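Side-chain contacts in 6-aminohexanoate-cyclic-dimer hydrolase (Arthrobacter sp., PDB 3A2Q), which hydrolyses the cyclic dimer of 6-aminohexanoic acid to the linear dimer, a step in the breakdown of nylon-6 oligomers: residues Glu26-Thr31 / Val113-Thr118; Ala33-Val38 / Pro48-Ala53; Ala207-Glu212 / Lys310-Ile315; Val348-Gln353 / Gly409-Phe414; Trp381-Leu386 / Asp461-Val466. The protein carries 1 engineered substitution. One frame throughout, in Å; residues are numbered along the deposited sequence.

Contact 1 of 5, residues Glu26-Thr31 / Val113-Thr118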
# COMPACT_ATOMS: atom_id res chain seq x y z
N GLU A 26 -10.97 19.64 -18.78
CA GLU A 26 -10.53 20.62 -17.80
C GLU A 26 -9.87 19.92 -16.62
O GLU A 26 -8.72 20.21 -16.28
CB GLU A 26 -11.72 21.45 -17.31
CG GLU A 26 -12.15 22.55 -18.26
CD GLU A 26 -13.35 23.33 -17.77
OE1 GLU A 26 -13.59 24.45 -18.27
OE2 GLU A 26 -14.07 22.82 -16.88
N LEU A 27 -10.59 18.99 -16.01
CA LEU A 27 -10.07 18.24 -14.87
C LEU A 27 -8.77 17.54 -15.24
O LEU A 27 -7.77 17.65 -14.51
CB LEU A 27 -11.10 17.20 -14.41
CG LEU A 27 -10.70 16.31 -13.23
CD1 LEU A 27 -10.41 17.17 -12.01
CD2 LEU A 27 -11.82 15.33 -12.93
N LEU A 28 -8.77 16.84 -16.37
CA LEU A 28 -7.59 16.11 -16.82
C LEU A 28 -6.42 17.05 -17.10
O LEU A 28 -5.30 16.80 -16.64
CB LEU A 28 -7.91 15.32 -18.09
CG LEU A 28 -7.20 13.98 -18.30
CD1 LEU A 28 -7.42 13.52 -19.73
CD2 LEU A 28 -5.71 14.11 -18.02
N GLU A 29 -6.66 18.11 -17.86
CA GLU A 29 -5.61 19.06 -18.19
C GLU A 29 -5.14 19.83 -16.96
O GLU A 29 -3.97 20.16 -16.84
CB GLU A 29 -6.08 20.04 -19.27
CG GLU A 29 -6.34 19.39 -20.62
CD GLU A 29 -5.15 18.58 -21.12
OE1 GLU A 29 -4.00 19.02 -20.90
OE2 GLU A 29 -5.37 17.52 -21.74
N ALA A 30 -6.07 20.11 -16.05
CA ALA A 30 -5.74 20.82 -14.83
C ALA A 30 -4.87 19.90 -13.98
O ALA A 30 -3.97 20.35 -13.27
CB ALA A 30 -7.01 21.19 -14.07
N THR A 31 -5.14 18.60 -14.06
CA THR A 31 -4.38 17.61 -13.31
C THR A 31 -2.99 17.40 -13.92
O THR A 31 -2.00 17.32 -13.20
CB THR A 31 -5.13 16.26 -13.26
OG1 THR A 31 -6.41 16.44 -12.63
CG2 THR A 31 -4.33 15.22 -12.48
N VAL A 113 -9.31 7.27 -15.49
CA VAL A 113 -8.37 7.37 -16.61
C VAL A 113 -6.94 7.16 -16.09
O VAL A 113 -6.53 7.79 -15.12
CB VAL A 113 -8.48 8.75 -17.35
CG1 VAL A 113 -9.94 9.02 -17.71
CG2 VAL A 113 -7.94 9.87 -16.49
N LEU A 114 -6.20 6.26 -16.73
CA LEU A 114 -4.83 5.96 -16.32
C LEU A 114 -3.90 7.12 -16.65
O LEU A 114 -3.53 7.33 -17.80
CB LEU A 114 -4.34 4.69 -17.00
CG LEU A 114 -2.94 4.22 -16.59
CD1 LEU A 114 -2.86 4.16 -15.07
CD2 LEU A 114 -2.64 2.86 -17.21
N LEU A 115 -3.52 7.88 -15.61
CA LEU A 115 -2.66 9.04 -15.77
C LEU A 115 -1.17 8.72 -15.86
O LEU A 115 -0.41 9.47 -16.46
CB LEU A 115 -2.90 10.02 -14.61
CG LEU A 115 -2.22 11.39 -14.70
CD1 LEU A 115 -2.77 12.14 -15.92
CD2 LEU A 115 -2.49 12.18 -13.43
N GLY A 116 -0.76 7.62 -15.24
CA GLY A 116 0.65 7.25 -15.28
C GLY A 116 1.02 6.23 -14.22
O GLY A 116 0.16 5.73 -13.50
N LYS A 117 2.31 5.92 -14.13
CA LYS A 117 2.80 4.95 -13.16
C LYS A 117 3.67 5.60 -12.08
O LYS A 117 4.36 6.59 -12.34
CB LYS A 117 3.60 3.85 -13.86
CG LYS A 117 2.80 3.00 -14.82
CD LYS A 117 3.64 1.82 -15.26
CE LYS A 117 2.84 0.78 -16.00
NZ LYS A 117 3.67 -0.45 -16.15
N THR A 118 3.64 5.03 -10.88
CA THR A 118 4.40 5.56 -9.75
C THR A 118 5.64 4.76 -9.38
O THR A 118 5.71 3.55 -9.60
CB THR A 118 3.52 5.68 -8.52
OG1 THR A 118 2.88 4.42 -8.29
CG2 THR A 118 2.47 6.76 -8.73
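Leu28 and Thr31 of helix 24-42 meet Leu115 of strand 113-118 in a buried, apolar helix-on-sheet contact, near one end of the long mixed sheet of this amidase-family enzyme. The strand is the second in the sheet, between edge strand 45-48 and strand 68-72. The segments lie fairly far apart, with Leu28 CA 8.7 Å from Leu115 CA, and only branch ends span the gap. Leu115 supplies both of its methyls, and each has its own partner. Its CD1 faces Leu28 CD2 at 4.1 Å, the two side chains lying alongside with their ends running opposite ways. Its CD2 meets Thr31 CG2 more closely, at 3.7 Å, and these two side chains run obliquely to each other. Leu28 does not aim its CB at the strand, but its end comes nearer to it.

Thr31 divides its two branches by chemistry. With chi1 at -60°, CG2 is anti to the backbone N and is given to Leu115, while OG1 stands beside that N and turns back on its own helix. OG1 donates to Leu27 O over 2.6 Å, with a C=O...donor angle of 143° and OG1 36° out of the carbonyl plane. The same oxygen takes the helical bond from Thr31 N at 2.8 Å, on the opposite face of its plane. Thr31 is buried, and it offers a methyl to the sheet while its hydroxyl is satisfied within the helix, so the interface itself carries no polar bond.

Contact 2 of 5, residues Ala33-Val38 / Pro48-Ala53; sequences AHVQAV and PLFEKA
Phe50 points its CB toward Val35 and Gln36 of helix 24-42, and its ring makes the contact. At chi1 -53° CG lies anti to the carbonyl carbon and beside the backbone N, a setting that carries the ring outward from the first turn of helix 50-59. On one flank CD1 and CE1 turn to Leu115 of strand 113-118. On the other, CE2 approaches Gln36 CG at 4.4 Å, on a slant. The tip atom CZ ends 4.0 Å from Val35 CG1, and this methyl sits at the ring edge, in its plane. One face of the ring is occupied by Pro48 of its own segment: the proline CB is 3.5 Å above the plane, displaced toward the rim.

Helix 24-42, the short strand 45-48 and helix 50-59 follow one another in the chain, the strand lying at the edge of the mixed sheet within this chain, and Phe50 bridges the two helices. Leu49, the N-cap, precedes the second helix, whose first turn is closed by Ala53 N donating to Leu49 O over 2.9 Å.

Val35 brings CG1 forward because that branch is anti to its backbone N (chi1 173°). Its side chain also rests on Leu115, so both helices lean on one residue of the sheet. Gln36 takes part through aliphatic carbon: its CB is not aimed at the ring, the nearest atom is CG, and the residue as a whole is exposed.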
# COMPACT_ATOMS: atom_id res chain seq x y z
N ALA A 33 -1.28 19.52 -15.73
CA ALA A 33 -0.50 20.73 -15.50
C ALA A 33 0.11 20.68 -14.11
O ALA A 33 1.30 20.95 -13.92
CB ALA A 33 -1.38 21.97 -15.65
N HIS A 34 -0.72 20.33 -13.13
CA HIS A 34 -0.29 20.23 -11.74
C HIS A 34 0.84 19.21 -11.61
O HIS A 34 1.83 19.46 -10.92
CB HIS A 34 -1.47 19.83 -10.86
CG HIS A 34 -1.13 19.72 -9.41
ND1 HIS A 34 -0.65 20.78 -8.67
CD2 HIS A 34 -1.21 18.68 -8.55
CE1 HIS A 34 -0.44 20.40 -7.43
NE2 HIS A 34 -0.77 19.12 -7.32
N VAL A 35 0.69 18.07 -12.27
CA VAL A 35 1.70 17.02 -12.24
C VAL A 35 3.03 17.54 -12.78
O VAL A 35 4.09 17.34 -12.18
CB VAL A 35 1.26 15.79 -13.07
CG1 VAL A 35 2.39 14.78 -13.17
CG2 VAL A 35 0.04 15.15 -12.44
N GLN A 36 2.98 18.21 -13.93
CA GLN A 36 4.18 18.76 -14.56
C GLN A 36 4.92 19.75 -13.67
O GLN A 36 6.15 19.82 -13.69
CB GLN A 36 3.80 19.44 -15.87
CG GLN A 36 3.15 18.50 -16.87
CD GLN A 36 2.84 19.19 -18.18
OE1 GLN A 36 2.10 20.17 -18.23
NE2 GLN A 36 3.42 18.68 -19.26
N ALA A 37 4.17 20.52 -12.89
CA ALA A 37 4.74 21.52 -12.00
C ALA A 37 5.30 20.99 -10.68
O ALA A 37 6.40 21.35 -10.26
CB ALA A 37 3.70 22.60 -11.71
N VAL A 38 4.53 20.12 -10.03
CA VAL A 38 4.90 19.56 -8.74
C VAL A 38 5.72 18.27 -8.74
O VAL A 38 6.64 18.11 -7.93
CB VAL A 38 3.64 19.34 -7.87
CG1 VAL A 38 3.97 18.54 -6.62
CG2 VAL A 38 3.05 20.69 -7.48
N PRO A 48 4.76 9.06 -16.97
CA PRO A 48 3.52 9.76 -17.30
C PRO A 48 2.84 9.10 -18.49
O PRO A 48 3.51 8.60 -19.40
CB PRO A 48 3.98 11.18 -17.61
CG PRO A 48 5.39 10.98 -18.09
CD PRO A 48 5.92 9.95 -17.15
N LEU A 49 1.51 9.08 -18.47
CA LEU A 49 0.72 8.49 -19.55
C LEU A 49 -0.38 9.48 -19.91
O LEU A 49 -1.56 9.11 -19.97
CB LEU A 49 0.10 7.17 -19.10
CG LEU A 49 1.06 6.06 -18.66
CD1 LEU A 49 0.27 4.90 -18.09
CD2 LEU A 49 1.90 5.61 -19.84
N PHE A 50 0.01 10.72 -20.16
CA PHE A 50 -0.96 11.77 -20.49
C PHE A 50 -1.76 11.52 -21.76
O PHE A 50 -2.94 11.84 -21.83
CB PHE A 50 -0.25 13.12 -20.57
CG PHE A 50 0.57 13.46 -19.35
CD1 PHE A 50 0.07 13.19 -18.07
CD2 PHE A 50 1.82 14.05 -19.47
CE1 PHE A 50 0.82 13.52 -16.94
CE2 PHE A 50 2.57 14.38 -18.35
CZ PHE A 50 2.07 14.11 -17.08
N GLU A 51 -1.13 10.94 -22.78
CA GLU A 51 -1.84 10.67 -24.02
C GLU A 51 -2.93 9.62 -23.81
O GLU A 51 -4.08 9.82 -24.21
CB GLU A 51 -0.87 10.24 -25.12
CG GLU A 51 0.17 11.30 -25.45
CD GLU A 51 -0.44 12.65 -25.82
OE1 GLU A 51 0.32 13.63 -25.94
OE2 GLU A 51 -1.67 12.72 -26.00
N LYS A 52 -2.57 8.49 -23.19
CA LYS A 52 -3.55 7.45 -22.93
C LYS A 52 -4.65 8.04 -22.06
O LYS A 52 -5.83 7.80 -22.29
CB LYS A 52 -2.92 6.25 -22.22
CG LYS A 52 -3.96 5.25 -21.71
CD LYS A 52 -3.34 3.99 -21.12
CE LYS A 52 -2.77 3.09 -22.21
NZ LYS A 52 -2.36 1.77 -21.66
N ALA A 53 -4.25 8.80 -21.05
CA ALA A 53 -5.21 9.42 -20.15
C ALA A 53 -6.17 10.29 -20.95
O ALA A 53 -7.36 10.38 -20.64
CB ALA A 53 -4.49 10.26 -19.11

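Contact 3 of 5, residues Ala207-Glu212 / Lys310-Ile315; sequences AGAAHE and KDYSTI
The Tyr312 ring receives the methyl of Ala209 on a slant at its hydroxyl end: Ala209 CB is 3.4 Å from both Tyr312 OH and Tyr312 CE1, and the carbon-carbon pair is close at that distance. A chi1 of -173°, with CG anti to the backbone N, extends the ring from helix 308-331 toward the loop. The second flat group, the His211 imidazole, has Ala209 O at its edge, in the ring plane. His211 ND1 donates to that oxygen over 2.8 Å, with a bent N-H...O angle of 135° and the donor 64° out of the carbonyl plane. Ala209 O also accepts from Asn429 ND2, so two side chains hold the loop at this carbonyl.

One helical turn after Tyr312, Ile315 CG2 reaches Ala207 CB at 4.5 Å, a looser apolar touch. Gly208, with positive phi, turns the chain out of helix 202-207 between the two alanines.

Tyr312 OH makes a weak hydrogen bond to Ala171 O, and the Tyr312 side chain lies about 5 Å from bound 6-aminohexanoic acid at nearest approach. The contact probably backs the ligand pocket of this amidase-family enzyme, next to Ala171 and Val206, which line it.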
# COMPACT_ATOMS: atom_id res chain seq x y z
N ALA A 207 3.15 -16.31 -1.38
CA ALA A 207 2.34 -17.27 -0.64
C ALA A 207 1.11 -16.63 -0.02
O ALA A 207 0.64 -17.06 1.04
CB ALA A 207 3.18 -17.94 0.44
N GLY A 208 0.58 -15.61 -0.69
CA GLY A 208 -0.61 -14.94 -0.20
C GLY A 208 -0.38 -13.71 0.66
O GLY A 208 -1.33 -13.01 1.01
N ALA A 209 0.88 -13.44 1.02
CA ALA A 209 1.19 -12.28 1.84
C ALA A 209 1.06 -10.96 1.08
O ALA A 209 0.75 -9.93 1.68
CB ALA A 209 2.60 -12.40 2.43
N ALA A 210 1.30 -10.99 -0.23
CA ALA A 210 1.21 -9.78 -1.05
C ALA A 210 -0.24 -9.52 -1.49
O ALA A 210 -0.85 -10.34 -2.17
CB ALA A 210 2.11 -9.90 -2.27
N HIS A 211 -0.77 -8.37 -1.08
CA HIS A 211 -2.15 -7.97 -1.41
C HIS A 211 -2.14 -6.70 -2.25
O HIS A 211 -1.30 -5.82 -2.02
CB HIS A 211 -2.94 -7.58 -0.15
CG HIS A 211 -3.04 -8.63 0.91
ND1 HIS A 211 -1.94 -9.23 1.49
CD2 HIS A 211 -4.12 -9.08 1.60
CE1 HIS A 211 -2.34 -9.98 2.50
NE2 HIS A 211 -3.65 -9.91 2.60
N GLU A 212 -3.07 -6.58 -3.19
CA GLU A 212 -3.17 -5.33 -3.95
C GLU A 212 -3.93 -4.42 -3.00
O GLU A 212 -4.83 -4.87 -2.29
CB GLU A 212 -3.96 -5.51 -5.26
CG GLU A 212 -3.30 -6.45 -6.25
CD GLU A 212 -1.81 -6.19 -6.41
OE1 GLU A 212 -1.01 -7.11 -6.13
OE2 GLU A 212 -1.44 -5.06 -6.82
N LYS A 310 11.35 -14.84 10.11
CA LYS A 310 12.49 -15.59 9.58
C LYS A 310 12.00 -16.46 8.42
O LYS A 310 12.62 -16.52 7.36
CB LYS A 310 13.11 -16.46 10.66
CG LYS A 310 14.36 -17.19 10.21
CD LYS A 310 14.87 -18.15 11.27
CE LYS A 310 16.10 -18.90 10.80
NZ LYS A 310 15.84 -19.67 9.55
N ASP A 311 10.88 -17.13 8.65
CA ASP A 311 10.27 -18.00 7.65
C ASP A 311 9.78 -17.19 6.46
O ASP A 311 9.89 -17.62 5.32
CB ASP A 311 9.08 -18.75 8.25
CG ASP A 311 9.47 -19.63 9.42
OD1 ASP A 311 10.26 -20.58 9.22
OD2 ASP A 311 9.01 -19.36 10.55
N TYR A 312 9.24 -16.01 6.73
CA TYR A 312 8.75 -15.14 5.68
C TYR A 312 9.91 -14.69 4.79
O TYR A 312 9.78 -14.61 3.57
CB TYR A 312 8.04 -13.93 6.31
CG TYR A 312 7.34 -13.04 5.32
CD1 TYR A 312 6.43 -13.56 4.39
CD2 TYR A 312 7.57 -11.66 5.31
CE1 TYR A 312 5.77 -12.73 3.49
CE2 TYR A 312 6.91 -10.83 4.42
CZ TYR A 312 6.02 -11.36 3.51
OH TYR A 312 5.38 -10.54 2.62
N SER A 313 11.04 -14.38 5.42
CA SER A 313 12.22 -13.93 4.70
C SER A 313 12.69 -14.99 3.70
O SER A 313 13.08 -14.66 2.58
CB SER A 313 13.36 -13.62 5.69
OG SER A 313 14.45 -13.00 5.03
N THR A 314 12.66 -16.25 4.12
CA THR A 314 13.08 -17.34 3.25
C THR A 314 12.18 -17.42 2.02
O THR A 314 12.65 -17.61 0.90
CB THR A 314 13.04 -18.68 4.00
OG1 THR A 314 13.98 -18.63 5.08
CG2 THR A 314 13.39 -19.84 3.07
N ILE A 315 10.88 -17.25 2.22
CA ILE A 315 9.94 -17.27 1.11
C ILE A 315 10.23 -16.09 0.20
O ILE A 315 10.19 -16.22 -1.03
CB ILE A 315 8.49 -17.20 1.62
CG1 ILE A 315 8.15 -18.48 2.38
CG2 ILE A 315 7.54 -16.98 0.45
CD1 ILE A 315 6.81 -18.45 3.09

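Contact 4 of 5, residues Val348-Gln353 / Gly409-Phe414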
# COMPACT_ATOMS: atom_id res chain seq x y z
N VAL A 348 19.32 -14.23 -4.76
CA VAL A 348 19.41 -15.27 -5.78
C VAL A 348 20.21 -16.44 -5.21
O VAL A 348 19.82 -17.60 -5.33
CB VAL A 348 20.11 -14.76 -7.05
CG1 VAL A 348 20.23 -15.88 -8.08
CG2 VAL A 348 19.34 -13.60 -7.64
N LYS A 349 21.33 -16.11 -4.57
CA LYS A 349 22.19 -17.11 -3.97
C LYS A 349 21.46 -17.79 -2.82
O LYS A 349 21.46 -19.02 -2.71
CB LYS A 349 23.48 -16.46 -3.45
CG LYS A 349 24.49 -17.43 -2.86
CD LYS A 349 25.76 -16.70 -2.45
CE LYS A 349 26.79 -17.65 -1.88
NZ LYS A 349 26.27 -18.36 -0.68
N ARG A 350 20.84 -17.00 -1.96
CA ARG A 350 20.12 -17.56 -0.83
C ARG A 350 19.01 -18.51 -1.29
O ARG A 350 18.80 -19.56 -0.69
CB ARG A 350 19.52 -16.45 0.05
CG ARG A 350 20.57 -15.64 0.82
CD ARG A 350 20.01 -15.14 2.14
NE ARG A 350 19.00 -14.10 1.99
CZ ARG A 350 19.28 -12.82 1.78
NH1 ARG A 350 20.54 -12.41 1.71
NH2 ARG A 350 18.29 -11.94 1.67
N ALA A 351 18.31 -18.13 -2.36
CA ALA A 351 17.24 -18.97 -2.87
C ALA A 351 17.77 -20.35 -3.25
O ALA A 351 17.13 -21.37 -3.00
CB ALA A 351 16.59 -18.31 -4.08
N ASP A 352 18.96 -20.37 -3.84
CA ASP A 352 19.58 -21.62 -4.26
C ASP A 352 19.83 -22.60 -3.11
O ASP A 352 20.04 -23.78 -3.35
CB ASP A 352 20.89 -21.35 -5.00
CG ASP A 352 20.67 -20.70 -6.35
OD1 ASP A 352 19.77 -21.15 -7.08
OD2 ASP A 352 21.40 -19.74 -6.69
N GLN A 353 19.80 -22.11 -1.88
CA GLN A 353 20.03 -22.99 -0.74
C GLN A 353 18.75 -23.41 -0.02
O GLN A 353 18.79 -24.12 0.98
CB GLN A 353 21.02 -22.33 0.22
CG GLN A 353 22.39 -22.12 -0.41
CD GLN A 353 23.31 -21.23 0.40
OE1 GLN A 353 23.00 -20.06 0.64
NE2 GLN A 353 24.44 -21.77 0.82
N GLY A 409 22.19 -13.22 6.08
CA GLY A 409 20.98 -14.04 6.19
C GLY A 409 19.58 -13.51 5.95
O GLY A 409 18.74 -14.21 5.37
N ARG A 410 19.30 -12.29 6.38
CA ARG A 410 17.95 -11.77 6.23
C ARG A 410 17.74 -10.53 5.37
O ARG A 410 18.66 -9.77 5.10
CB ARG A 410 17.34 -11.56 7.62
CG ARG A 410 15.92 -10.99 7.65
CD ARG A 410 15.37 -10.94 9.07
NE ARG A 410 15.25 -12.27 9.66
CZ ARG A 410 14.67 -12.50 10.83
NH1 ARG A 410 14.15 -11.50 11.52
NH2 ARG A 410 14.60 -13.73 11.31
N GLN A 411 16.49 -10.36 4.93
CA GLN A 411 16.04 -9.25 4.10
C GLN A 411 16.52 -7.92 4.68
O GLN A 411 16.48 -7.72 5.90
CB GLN A 411 14.51 -9.25 4.03
CG GLN A 411 13.92 -8.75 2.73
CD GLN A 411 14.11 -9.73 1.59
OE1 GLN A 411 13.69 -9.48 0.46
NE2 GLN A 411 14.74 -10.86 1.88
N SER A 412 16.97 -7.01 3.82
CA SER A 412 17.45 -5.71 4.29
C SER A 412 16.31 -4.91 4.92
O SER A 412 16.53 -4.11 5.83
CB SER A 412 18.09 -4.92 3.13
OG SER A 412 17.18 -4.76 2.05
N ALA A 413 15.09 -5.14 4.44
CA ALA A 413 13.93 -4.44 4.96
C ALA A 413 13.51 -4.97 6.33
O ALA A 413 12.69 -4.36 7.02
CB ALA A 413 12.76 -4.56 3.98
N PHE A 414 14.06 -6.11 6.73
CA PHE A 414 13.73 -6.71 8.01
C PHE A 414 14.76 -6.44 9.10
O PHE A 414 14.75 -7.10 10.14
CB PHE A 414 13.54 -8.23 7.87
CG PHE A 414 12.41 -8.63 6.97
CD1 PHE A 414 11.41 -7.72 6.62
CD2 PHE A 414 12.31 -9.94 6.49
CE1 PHE A 414 10.35 -8.10 5.81
CE2 PHE A 414 11.24 -10.33 5.68
CZ PHE A 414 10.26 -9.41 5.34
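Arg350 and Gln411 approach obliquely, with the guanidinium and amide planes 82° apart, almost perpendicular. Gln411 NE2 stands at the edge of the guanidinium, in its plane, 3.7 Å from Arg350 NH2. Both nitrogens are donors, so this is proximity rather than a bond, and Asp317 serves both side chains: Asp317 OD2 forms a salt bridge with Arg350 NE, and Asp317 OD1 takes a weak hydrogen bond from Gln411 NE2. The carboxylate probably offsets the positive charge beside the amide. Glu346 holds the guanidinium through a second salt bridge to NH1.

Over one face of the guanidinium comes the backbone carbonyl of Gly409. Gly409 O is 3.4 Å from Arg350 NE, but the angle is too poor for a hydrogen bond, and it is 3.6 Å from Arg350 CD. The arginine chain reaches this place by bends at chi2 (-149°, off a staggered value) and chi3.

Helix 342-352 meets the loop before helix 416-422 here, with Asp317 of helix 308-331 bridging the two. The loop helps line the 6-aminohexanoic acid pocket, and Gln411 and Phe414 both touch the ligand. Gln411 sends its CB away from Arg350, and a bend at chi2 (72°) brings the amide back. Its OE1 accepts from Asn125, another pocket residue, so both ends of the amide are engaged. Within the loop, Gln411 CG lies over one Phe414 face, 4.2 Å above the ring plane and displaced toward the rim, and Phe414 N donates to Gln411 O at 3.0 Å.

Contact 5 of 5, residues Trp381-Leu386 / Asp461-Val466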
# COMPACT_ATOMS: atom_id res chain seq x y z
N TRP A 381 -13.14 -10.04 20.19
CA TRP A 381 -12.69 -8.70 19.83
C TRP A 381 -13.06 -8.39 18.39
O TRP A 381 -13.01 -9.26 17.52
CB TRP A 381 -11.19 -8.57 20.03
CG TRP A 381 -10.78 -8.79 21.44
CD1 TRP A 381 -10.44 -9.97 22.02
CD2 TRP A 381 -10.68 -7.80 22.47
NE1 TRP A 381 -10.14 -9.78 23.35
CE2 TRP A 381 -10.28 -8.45 23.65
CE3 TRP A 381 -10.90 -6.41 22.50
CZ2 TRP A 381 -10.08 -7.77 24.85
CZ3 TRP A 381 -10.71 -5.73 23.70
CH2 TRP A 381 -10.30 -6.42 24.86
N ASP A 382 -13.43 -7.13 18.14
CA ASP A 382 -13.83 -6.68 16.81
C ASP A 382 -12.73 -5.94 16.06
O ASP A 382 -12.52 -6.16 14.86
CB ASP A 382 -15.04 -5.75 16.90
CG ASP A 382 -16.28 -6.45 17.42
OD1 ASP A 382 -16.76 -7.37 16.72
OD2 ASP A 382 -16.76 -6.08 18.51
N LEU A 383 -12.04 -5.05 16.77
CA LEU A 383 -11.01 -4.22 16.14
C LEU A 383 -9.78 -4.00 17.01
O LEU A 383 -9.86 -3.97 18.24
CB LEU A 383 -11.56 -2.84 15.82
CG LEU A 383 -12.76 -2.65 14.88
CD1 LEU A 383 -13.23 -1.20 14.96
CD2 LEU A 383 -12.37 -3.00 13.47
N LEU A 384 -8.64 -3.84 16.34
CA LEU A 384 -7.38 -3.56 17.02
C LEU A 384 -6.96 -2.19 16.48
O LEU A 384 -7.02 -1.96 15.28
CB LEU A 384 -6.30 -4.59 16.66
CG LEU A 384 -4.92 -4.28 17.25
CD1 LEU A 384 -4.95 -4.52 18.76
CD2 LEU A 384 -3.85 -5.17 16.61
N ILE A 385 -6.58 -1.30 17.39
CA ILE A 385 -6.11 0.03 17.02
C ILE A 385 -4.64 0.08 17.42
O ILE A 385 -4.29 -0.25 18.55
CB ILE A 385 -6.84 1.15 17.81
CG1 ILE A 385 -8.35 0.93 17.79
CG2 ILE A 385 -6.50 2.51 17.21
CD1 ILE A 385 -8.95 0.89 16.42
N LEU A 386 -3.78 0.47 16.49
CA LEU A 386 -2.36 0.57 16.78
C LEU A 386 -1.71 1.49 15.76
O LEU A 386 -2.27 1.74 14.70
CB LEU A 386 -1.70 -0.81 16.72
CG LEU A 386 -1.54 -1.50 15.36
CD1 LEU A 386 -0.67 -2.73 15.53
CD2 LEU A 386 -2.89 -1.87 14.78
N ASP A 461 -16.41 -4.07 5.82
CA ASP A 461 -17.62 -3.30 6.10
C ASP A 461 -17.53 -2.61 7.47
O ASP A 461 -17.78 -1.41 7.57
CB ASP A 461 -18.87 -4.20 6.02
CG ASP A 461 -18.83 -5.36 7.00
OD1 ASP A 461 -17.81 -6.08 7.04
OD2 ASP A 461 -19.83 -5.55 7.73
N LEU A 462 -17.16 -3.36 8.50
CA LEU A 462 -17.02 -2.79 9.84
C LEU A 462 -15.85 -1.82 9.87
O LEU A 462 -15.93 -0.74 10.46
CB LEU A 462 -16.76 -3.89 10.88
CG LEU A 462 -17.89 -4.87 11.20
CD1 LEU A 462 -17.40 -5.84 12.27
CD2 LEU A 462 -19.11 -4.10 11.70
N LEU A 463 -14.76 -2.22 9.22
CA LEU A 463 -13.57 -1.39 9.19
C LEU A 463 -13.84 -0.01 8.59
O LEU A 463 -13.46 1.00 9.18
CB LEU A 463 -12.47 -2.09 8.39
CG LEU A 463 -11.10 -1.40 8.36
CD1 LEU A 463 -10.53 -1.31 9.77
CD2 LEU A 463 -10.18 -2.18 7.45
N LEU A 464 -14.50 0.03 7.44
CA LEU A 464 -14.79 1.30 6.78
C LEU A 464 -15.81 2.11 7.57
O LEU A 464 -15.83 3.33 7.51
CB LEU A 464 -15.31 1.07 5.36
CG LEU A 464 -14.30 0.44 4.39
CD1 LEU A 464 -14.98 0.12 3.07
CD2 LEU A 464 -13.13 1.39 4.19
N GLN A 465 -16.66 1.41 8.31
CA GLN A 465 -17.66 2.08 9.13
C GLN A 465 -16.98 2.84 10.27
O GLN A 465 -17.27 4.01 10.51
CB GLN A 465 -18.66 1.06 9.67
CG GLN A 465 -19.72 0.70 8.66
CD GLN A 465 -20.42 -0.60 8.99
OE1 GLN A 465 -20.36 -1.08 10.12
NE2 GLN A 465 -21.10 -1.17 8.00
N VAL A 466 -16.06 2.17 10.97
CA VAL A 466 -15.35 2.82 12.07
C VAL A 466 -14.37 3.86 11.54
O VAL A 466 -14.12 4.88 12.18
CB VAL A 466 -14.61 1.80 12.95
CG1 VAL A 466 -13.81 2.52 14.03
CG2 VAL A 466 -15.62 0.86 13.60
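Torsions on both sides bring Leu383 and Val466 together. In Leu383 a chi1 of -59° sets CG anti to the carbonyl carbon, and an extended chi2 of 170° carries CD1 on toward the helix. In Val466 a chi1 of 176° puts CG1 anti to the backbone N and leaves CG2 beside it, the branch that comes closest to the leucine. The pair reaches tip to tip between strand 383-387 and helix 460-473, a helix-on-sheet packing in the alpha/beta fold. The strand runs in the sheet between strands 448-455 and 259-262, and the helix follows strand 448-455 in the chain. Leu383 also touches Ala455 of that strand.

Leu463 joins from one turn earlier on the helix. Its CB is not aimed at the strand, but its end comes nearer, with CD1 4.5 Å from Leu383 CD2. The backbones are closest at this pair, Leu383 CA and Leu463 CA being 7.9 Å apart. Leu463 rests on Ile453 of strand 448-455 as well, while Val466 touches Leu288 of helix 275-290, so helix 460-473 packs on both sheet and neighbouring helix here.

The three touching residues are buried and no hydrogen bond crosses between the segments, so the join is apolar and depends on shape. Leu383 CD1 sits against the fork of the valine: it lies 3.9 Å from Val466 CB, 3.9 Å from Val466 CG1 and 3.4 Å from Val466 CG2, the last being tighter than usual van der Waals contact.

In the fold
From the N terminus, helix 24-42 enters contact 1, which closes a loop when strand 113-118 comes alongside; the shorter loop of contact 2, from the same helix to helix 50-59, falls wholly within it. The two touch, with Leu115 O probably bonded to Leu49 N, and together fasten the N-terminal helices to one end of the sheet. Contact 3 closes the next loop in series, joining the turn leading into strand 211-216 to helix 308-331. Contact 4 then joins helix 342-352 to the loop before helix 416-422, and meets contact 3 beside the ligand pocket. Its loop crosses that of contact 5, about 35 Å away between centres, which closes last and ties strand 383-387 to helix 460-473.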